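Local structure of WbbM protein (Klebsiella pneumoniae, 6U4B) at residues Lys432-Ala444 against Phe537-Phe549. The protein is probably a metal-dependent bifunctional glycosyltransferase that polymerises O-antigen polysaccharide, working as a trimer. Sequence-based numbering, arbitrary orientation.
Sequences KDIVMEGFVKFSA and FFPNLKFATYMKF
Glu437 reaches across from helix 434-441 and uses a single carboxylate oxygen for two tasks at the start of helix 543-554. Its OE1 accepts a hydrogen bond from Thr545 OG1 at 2.7 Å, on the syn lone pair, and another from a water that in turn accepts from Lys542 N, the N-cap residue. The acid thus serves the first turn of that helix partly through water, where the helix dipole would favour a negative charge. An extended chain, with CG anti to the backbone N (chi1 -173°), carries the carboxylate this far, while Lys432 NZ pairs with the other oxygen, OE2, at 2.8 Å.

Beside this polar group Gly438, lacking a side chain, lets the loop come close: Leu541 CD2 packs tightly on Gly438 CA at 3.5 Å, and Phe537 CZ lies 3.6 Å from the same CA. The Phe537 ring turns its edge to Val435 O. Deeper in, Ile434 CD1 touches Phe538 CE1 (3.6 Å) and Phe549 CD1 (3.7 Å); its branched apolar chain suits this aromatic corner, since CG2 packs on Thr545 CG2. Phe442 CZ meets the backbone O of Asn540, whose OD1 accepts from Asn245 N of the second subunit.

Helices 434-441 and 543-554 run nearly antiparallel (157°), the 537-541 turn wedged against Gly438 and residues 540-544 joining the subunit interface. Val435's side chain lies about 11 Å from the magnesium ion of Asp406, Asp408 and His560, a DxD-type site consistent with a GT-A fold.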
ATOM      1  N   LYS A 432      33.631  11.112   5.554  1.00 42.12           N
ATOM      2  CA  LYS A 432      34.224  12.295   6.161  1.00 41.77           C
ATOM      3  C   LYS A 432      33.139  13.221   6.697  1.00 43.15           C
ATOM      4  O   LYS A 432      32.142  13.494   6.024  1.00 46.42           O
ATOM      5  CB  LYS A 432      35.091  13.022   5.133  1.00 43.75           C
ATOM      6  CG  LYS A 432      35.870  14.210   5.667  1.00 52.33           C
ATOM      7  CD  LYS A 432      36.332  15.090   4.514  1.00 57.70           C
ATOM      8  CE  LYS A 432      37.223  16.223   4.985  1.00 57.59           C
ATOM      9  NZ  LYS A 432      36.656  16.935   6.163  1.00 59.70           N
ATOM     10  N   ASP A 433      33.336  13.700   7.922  1.00 43.43           N
ATOM     11  CA  ASP A 433      32.342  14.515   8.621  1.00 43.20           C
ATOM     12  C   ASP A 433      32.508  15.966   8.181  1.00 42.92           C
ATOM     13  O   ASP A 433      33.422  16.664   8.630  1.00 42.63           O
ATOM     14  CB  ASP A 433      32.508  14.362  10.131  1.00 45.00           C
ATOM     15  CG  ASP A 433      31.348  14.951  10.920  1.00 50.50           C
ATOM     16  OD1 ASP A 433      30.617  15.813  10.386  1.00 54.68           O
ATOM     17  OD2 ASP A 433      31.175  14.551  12.092  1.00 53.40           O
ATOM     18  N   ILE A 434      31.609  16.438   7.313  1.00 41.33           N
ATOM     19  CA  ILE A 434      31.701  17.826   6.866  1.00 46.94           C
ATOM     20  C   ILE A 434      31.167  18.798   7.911  1.00 43.88           C
ATOM     21  O   ILE A 434      31.514  19.985   7.873  1.00 43.87           O
ATOM     22  CB  ILE A 434      30.977  18.040   5.526  1.00 47.84           C
ATOM     23  CG1 ILE A 434      29.463  17.911   5.692  1.00 53.23           C
ATOM     24  CG2 ILE A 434      31.489  17.058   4.481  1.00 40.66           C
ATOM     25  CD1 ILE A 434      28.697  18.157   4.410  1.00 57.77           C
ATOM     26  N   VAL A 435      30.340  18.335   8.850  1.00 42.95           N
ATOM     27  CA  VAL A 435      29.916  19.207   9.942  1.00 43.07           C
ATOM     28  C   VAL A 435      31.093  19.511  10.858  1.00 47.18           C
ATOM     29  O   VAL A 435      31.308  20.665  11.253  1.00 50.10           O
ATOM     30  CB  VAL A 435      28.741  18.583  10.717  1.00 43.15           C
ATOM     31  CG1 VAL A 435      28.407  19.432  11.933  1.00 46.24           C
ATOM     32  CG2 VAL A 435      27.525  18.448   9.818  1.00 42.84           C
ATOM     33  N   MET A 436      31.876  18.487  11.209  1.00 46.13           N
ATOM     34  CA  MET A 436      33.107  18.734  11.951  1.00 48.87           C
ATOM     35  C   MET A 436      34.078  19.574  11.135  1.00 50.11           C
ATOM     36  O   MET A 436      34.808  20.399  11.696  1.00 44.77           O
ATOM     37  CB  MET A 436      33.755  17.409  12.359  1.00 44.24           C
ATOM     38  CG  MET A 436      35.080  17.562  13.102  1.00 41.91           C
ATOM     39  SD  MET A 436      34.926  18.433  14.674  1.00 49.07           S
ATOM     40  CE  MET A 436      34.054  17.211  15.657  1.00 47.78           C
ATOM     41  N   GLU A 437      34.095  19.389   9.812  1.00 54.67           N
ATOM     42  CA  GLU A 437      34.898  20.253   8.953  1.00 58.04           C
ATOM     43  C   GLU A 437      34.505  21.713   9.134  1.00 57.38           C
ATOM     44  O   GLU A 437      35.367  22.599   9.152  1.00 58.54           O
ATOM     45  CB  GLU A 437      34.746  19.826   7.493  1.00 55.47           C
ATOM     46  CG  GLU A 437      35.666  20.560   6.523  1.00 56.52           C
ATOM     47  CD  GLU A 437      35.441  20.140   5.083  1.00 58.39           C
ATOM     48  OE1 GLU A 437      35.412  21.024   4.198  1.00 61.01           O
ATOM     49  OE2 GLU A 437      35.283  18.925   4.836  1.00 58.71           O
ATOM     50  N   GLY A 438      33.206  21.981   9.285  1.00 56.47           N
ATOM     51  CA  GLY A 438      32.769  23.342   9.552  1.00 55.93           C
ATOM     52  C   GLY A 438      33.115  23.805  10.953  1.00 54.44           C
ATOM     53  O   GLY A 438      33.478  24.966  11.158  1.00 55.09           O
ATOM     54  N   PHE A 439      33.004  22.907  11.938  1.00 53.00           N
ATOM     55  CA  PHE A 439      33.368  23.264  13.305  1.00 53.10           C
ATOM     56  C   PHE A 439      34.829  23.684  13.395  1.00 50.73           C
ATOM     57  O   PHE A 439      35.167  24.646  14.095  1.00 53.01           O
ATOM     58  CB  PHE A 439      33.092  22.094  14.252  1.00 55.58           C
ATOM     59  CG  PHE A 439      31.631  21.843  14.504  1.00 54.80           C
ATOM     60  CD1 PHE A 439      30.681  22.799  14.183  1.00 61.17           C
ATOM     61  CD2 PHE A 439      31.210  20.651  15.072  1.00 53.74           C
ATOM     62  CE1 PHE A 439      29.337  22.567  14.418  1.00 61.66           C
ATOM     63  CE2 PHE A 439      29.869  20.414  15.309  1.00 58.10           C
ATOM     64  CZ  PHE A 439      28.932  21.375  14.981  1.00 61.29           C
ATOM     65  N   VAL A 440      35.714  22.974  12.692  1.00 49.70           N
ATOM     66  CA  VAL A 440      37.129  23.329  12.712  1.00 51.27           C
ATOM     67  C   VAL A 440      37.354  24.655  11.996  1.00 53.28           C
ATOM     68  O   VAL A 440      38.069  25.534  12.489  1.00 57.67           O
ATOM     69  CB  VAL A 440      37.975  22.204  12.092  1.00 54.30           C
ATOM     70  CG1 VAL A 440      39.435  22.633  11.993  1.00 51.75           C
ATOM     71  CG2 VAL A 440      37.845  20.932  12.908  1.00 56.21           C
ATOM     72  N   LYS A 441      36.736  24.820  10.825  1.00 61.39           N
ATOM     73  CA  LYS A 441      36.942  26.030  10.036  1.00 60.41           C
ATOM     74  C   LYS A 441      36.426  27.271  10.751  1.00 62.70           C
ATOM     75  O   LYS A 441      37.030  28.344  10.643  1.00 66.01           O
ATOM     76  CB  LYS A 441      36.262  25.876   8.674  1.00 57.70           C
ATOM     77  CG  LYS A 441      36.448  27.050   7.733  1.00 56.74           C
ATOM     78  CD  LYS A 441      35.649  26.834   6.458  1.00 54.36           C
ATOM     79  CE  LYS A 441      35.728  28.041   5.543  1.00 56.32           C
ATOM     80  NZ  LYS A 441      37.113  28.281   5.043  1.00 60.49           N
ATOM     81  N   PHE A 442      35.327  27.151  11.493  1.00 62.13           N
ATOM     82  CA  PHE A 442      34.706  28.296  12.146  1.00 65.78           C
ATOM     83  C   PHE A 442      35.034  28.389  13.629  1.00 68.52           C
ATOM     84  O   PHE A 442      34.389  29.162  14.346  1.00 73.24           O
ATOM     85  CB  PHE A 442      33.193  28.260  11.936  1.00 70.37           C
ATOM     86  CG  PHE A 442      32.783  28.466  10.509  1.00 77.65           C
ATOM     87  CD1 PHE A 442      32.932  29.705   9.909  1.00 83.11           C
ATOM     88  CD2 PHE A 442      32.257  27.424   9.764  1.00 79.78           C
ATOM     89  CE1 PHE A 442      32.563  29.900   8.596  1.00 85.42           C
ATOM     90  CE2 PHE A 442      31.886  27.615   8.449  1.00 80.85           C
ATOM     91  CZ  PHE A 442      32.041  28.855   7.865  1.00 83.34           C
ATOM     92  N   SER A 443      36.024  27.628  14.101  1.00 67.86           N
ATOM     93  CA  SER A 443      36.529  27.742  15.471  1.00 71.69           C
ATOM     94  C   SER A 443      35.424  27.526  16.503  1.00 70.42           C
ATOM     95  O   SER A 443      35.322  28.257  17.492  1.00 73.92           O
ATOM     96  CB  SER A 443      37.220  29.090  15.689  1.00 76.82           C
ATOM     97  OG  SER A 443      38.315  29.246  14.804  1.00 79.65           O
ATOM     98  N   ALA A 444      34.585  26.520  16.271  1.00 64.78           N
ATOM     99  CA  ALA A 444      33.567  26.164  17.249  1.00 69.13           C
ATOM    100  C   ALA A 444      34.223  25.637  18.520  1.00 67.42           C
ATOM    101  O   ALA A 444      35.179  24.859  18.467  1.00 66.71           O
ATOM    102  CB  ALA A 444      32.613  25.120  16.671  1.00 54.61           C
ATOM    103  N   PHE A 537      24.562  26.712   7.076  1.00 85.17           N
ATOM    104  CA  PHE A 537      25.859  26.206   7.507  1.00 71.95           C
ATOM    105  C   PHE A 537      26.747  25.759   6.356  1.00 60.06           C
ATOM    106  O   PHE A 537      27.895  26.202   6.248  1.00 56.94           O
ATOM    107  CB  PHE A 537      25.642  25.039   8.487  1.00 66.00           C
ATOM    108  CG  PHE A 537      26.904  24.319   8.882  1.00 61.74           C
ATOM    109  CD1 PHE A 537      27.645  24.740   9.973  1.00 62.70           C
ATOM    110  CD2 PHE A 537      27.334  23.204   8.176  1.00 57.67           C
ATOM    111  CE1 PHE A 537      28.799  24.074  10.345  1.00 62.94           C
ATOM    112  CE2 PHE A 537      28.487  22.538   8.541  1.00 58.24           C
ATOM    113  CZ  PHE A 537      29.220  22.971   9.627  1.00 60.61           C
ATOM    114  N   PHE A 538      26.241  24.888   5.491  1.00 54.77           N
ATOM    115  CA  PHE A 538      27.033  24.220   4.465  1.00 54.52           C
ATOM    116  C   PHE A 538      27.573  25.141   3.368  1.00 57.53           C
ATOM    117  O   PHE A 538      28.703  24.927   2.910  1.00 56.10           O
ATOM    118  CB  PHE A 538      26.208  23.089   3.850  1.00 55.14           C
ATOM    119  CG  PHE A 538      25.797  22.041   4.844  1.00 56.26           C
ATOM    120  CD1 PHE A 538      26.716  21.115   5.310  1.00 54.74           C
ATOM    121  CD2 PHE A 538      24.498  21.988   5.321  1.00 56.56           C
ATOM    122  CE1 PHE A 538      26.345  20.152   6.232  1.00 52.13           C
ATOM    123  CE2 PHE A 538      24.120  21.026   6.239  1.00 54.54           C
ATOM    124  CZ  PHE A 538      25.046  20.108   6.696  1.00 51.49           C
ATOM    125  N   PRO A 539      26.827  26.150   2.898  1.00 56.09           N
ATOM    126  CA  PRO A 539      27.389  27.044   1.868  1.00 55.81           C
ATOM    127  C   PRO A 539      28.607  27.835   2.322  1.00 54.82           C
ATOM    128  O   PRO A 539      29.288  28.419   1.469  1.00 54.41           O
ATOM    129  CB  PRO A 539      26.219  27.978   1.534  1.00 55.45           C
ATOM    130  CG  PRO A 539      25.009  27.195   1.881  1.00 56.38           C
ATOM    131  CD  PRO A 539      25.389  26.414   3.100  1.00 55.60           C
ATOM    132  N   ASN A 540      28.903  27.882   3.618  1.00 57.36           N
ATOM    133  CA  ASN A 540      30.054  28.621   4.122  1.00 60.60           C
ATOM    134  C   ASN A 540      31.290  27.749   4.303  1.00 55.93           C
ATOM    135  O   ASN A 540      32.327  28.253   4.743  1.00 58.80           O
ATOM    136  CB  ASN A 540      29.704  29.302   5.447  1.00 64.65           C
ATOM    137  CG  ASN A 540      28.573  30.297   5.309  1.00 72.20           C
ATOM    138  OD1 ASN A 540      28.415  30.934   4.269  1.00 76.89           O
ATOM    139  ND2 ASN A 540      27.775  30.434   6.363  1.00 75.28           N
ATOM    140  N   LEU A 541      31.203  26.461   3.980  1.00 55.45           N
ATOM    141  CA  LEU A 541      32.356  25.577   4.009  1.00 52.78           C
ATOM    142  C   LEU A 541      33.300  25.909   2.855  1.00 56.87           C
ATOM    143  O   LEU A 541      33.065  26.827   2.064  1.00 52.97           O
ATOM    144  CB  LEU A 541      31.902  24.122   3.927  1.00 51.46           C
ATOM    145  CG  LEU A 541      31.234  23.504   5.153  1.00 52.52           C
ATOM    146  CD1 LEU A 541      30.328  22.357   4.742  1.00 51.06           C
ATOM    147  CD2 LEU A 541      32.292  23.010   6.115  1.00 53.09           C
ATOM    148  N   LYS A 542      34.389  25.147   2.762  1.00 57.39           N
ATOM    149  CA  LYS A 542      35.232  25.192   1.575  1.00 55.74           C
ATOM    150  C   LYS A 542      34.378  24.944   0.336  1.00 51.14           C
ATOM    151  O   LYS A 542      33.500  24.078   0.336  1.00 47.63           O
ATOM    152  CB  LYS A 542      36.343  24.143   1.681  1.00 56.76           C
ATOM    153  CG  LYS A 542      37.425  24.230   0.610  1.00 60.62           C
ATOM    154  CD  LYS A 542      38.114  22.883   0.414  1.00 65.74           C
ATOM    155  CE  LYS A 542      38.721  22.351   1.707  1.00 68.47           C
ATOM    156  NZ  LYS A 542      40.020  23.000   2.039  1.00 75.57           N
ATOM    157  N   PHE A 543      34.627  25.728  -0.720  1.00 38.70           N
ATOM    158  CA  PHE A 543      33.772  25.671  -1.904  1.00 41.18           C
ATOM    159  C   PHE A 543      33.728  24.268  -2.492  1.00 41.12           C
ATOM    160  O   PHE A 543      32.659  23.789  -2.887  1.00 40.70           O
ATOM    161  CB  PHE A 543      34.260  26.670  -2.954  1.00 43.87           C
ATOM    162  CG  PHE A 543      33.332  26.820  -4.128  1.00 41.01           C
ATOM    163  CD1 PHE A 543      32.388  27.829  -4.151  1.00 43.13           C
ATOM    164  CD2 PHE A 543      33.406  25.958  -5.212  1.00 41.74           C
ATOM    165  CE1 PHE A 543      31.535  27.976  -5.229  1.00 47.88           C
ATOM    166  CE2 PHE A 543      32.556  26.104  -6.291  1.00 42.22           C
ATOM    167  CZ  PHE A 543      31.618  27.113  -6.298  1.00 39.01           C
ATOM    168  N   ALA A 544      34.878  23.597  -2.563  1.00 39.33           N
ATOM    169  CA  ALA A 544      34.910  22.246  -3.109  1.00 39.03           C
ATOM    170  C   ALA A 544      34.053  21.294  -2.283  1.00 46.41           C
ATOM    171  O   ALA A 544      33.377  20.418  -2.836  1.00 40.65           O
ATOM    172  CB  ALA A 544      36.350  21.743  -3.180  1.00 38.87           C
ATOM    173  N   THR A 545      34.073  21.449  -0.955  1.00 47.16           N
ATOM    174  CA  THR A 545      33.248  20.603  -0.099  1.00 46.04           C
ATOM    175  C   THR A 545      31.766  20.893  -0.302  1.00 44.72           C
ATOM    176  O   THR A 545      30.949  19.967  -0.358  1.00 41.10           O
ATOM    177  CB  THR A 545      33.634  20.800   1.367  1.00 47.01           C
ATOM    178  OG1 THR A 545      35.030  20.523   1.543  1.00 41.30           O
ATOM    179  CG2 THR A 545      32.824  19.870   2.264  1.00 46.08           C
ATOM    180  N   TYR A 546      31.400  22.173  -0.417  1.00 49.02           N
ATOM    181  CA  TYR A 546      30.003  22.521  -0.655  1.00 48.94           C
ATOM    182  C   TYR A 546      29.502  21.921  -1.963  1.00 48.46           C
ATOM    183  O   TYR A 546      28.369  21.426  -2.034  1.00 43.41           O
ATOM    184  CB  TYR A 546      29.837  24.041  -0.650  1.00 51.38           C
ATOM    185  CG  TYR A 546      28.403  24.504  -0.793  1.00 53.81           C
ATOM    186  CD1 TYR A 546      27.375  23.854  -0.122  1.00 53.35           C
ATOM    187  CD2 TYR A 546      28.081  25.599  -1.588  1.00 48.31           C
ATOM    188  CE1 TYR A 546      26.065  24.272  -0.245  1.00 52.83           C
ATOM    189  CE2 TYR A 546      26.772  26.026  -1.716  1.00 47.47           C
ATOM    190  CZ  TYR A 546      25.769  25.357  -1.042  1.00 53.43           C
ATOM    191  OH  TYR A 546      24.466  25.776  -1.164  1.00 52.61           O
ATOM    192  N   MET A 547      30.335  21.943  -3.008  1.00 42.34           N
ATOM    193  CA  MET A 547      29.960  21.302  -4.265  1.00 42.59           C
ATOM    194  C   MET A 547      29.745  19.806  -4.076  1.00 42.82           C
ATOM    195  O   MET A 547      28.799  19.233  -4.629  1.00 38.27           O
ATOM    196  CB  MET A 547      31.028  21.561  -5.327  1.00 42.11           C
ATOM    197  CG  MET A 547      31.212  23.024  -5.683  1.00 38.49           C
ATOM    198  SD  MET A 547      29.703  23.810  -6.287  1.00 42.31           S
ATOM    199  CE  MET A 547      29.293  24.869  -4.903  1.00 44.25           C
ATOM    200  N   LYS A 548      30.619  19.155  -3.304  1.00 42.94           N
ATOM    201  CA  LYS A 548      30.447  17.733  -3.030  1.00 49.19           C
ATOM    202  C   LYS A 548      29.153  17.472  -2.272  1.00 43.31           C
ATOM    203  O   LYS A 548      28.489  16.454  -2.494  1.00 45.46           O
ATOM    204  CB  LYS A 548      31.644  17.199  -2.244  1.00 48.02           C
ATOM    205  CG  LYS A 548      32.961  17.239  -2.995  1.00 54.85           C
ATOM    206  CD  LYS A 548      34.053  16.545  -2.201  1.00 62.88           C
ATOM    207  CE  LYS A 548      34.546  15.302  -2.920  1.00 69.35           C
ATOM    208  NZ  LYS A 548      35.036  14.271  -1.962  1.00 72.96           N
ATOM    209  N   PHE A 549      28.778  18.386  -1.374  1.00 42.27           N
ATOM    210  CA  PHE A 549      27.532  18.232  -0.632  1.00 43.44           C
ATOM    211  C   PHE A 549      26.322  18.412  -1.540  1.00 40.76           C
ATOM    212  O   PHE A 549      25.337  17.673  -1.424  1.00 39.07           O
ATOM    213  CB  PHE A 549      27.496  19.226   0.530  1.00 45.55           C
ATOM    214  CG  PHE A 549      26.205  19.221   1.301  1.00 49.90           C
ATOM    215  CD1 PHE A 549      25.822  18.108   2.033  1.00 55.44           C
ATOM    216  CD2 PHE A 549      25.387  20.338   1.310  1.00 54.40           C
ATOM    217  CE1 PHE A 549      24.636  18.104   2.748  1.00 56.64           C
ATOM    218  CE2 PHE A 549      24.204  20.343   2.026  1.00 58.35           C
ATOM    219  CZ  PHE A 549      23.829  19.223   2.747  1.00 57.57           C
TER
HETATM  220  O   HOH W   1      35.329  23.473   4.710  1.00 42.17           O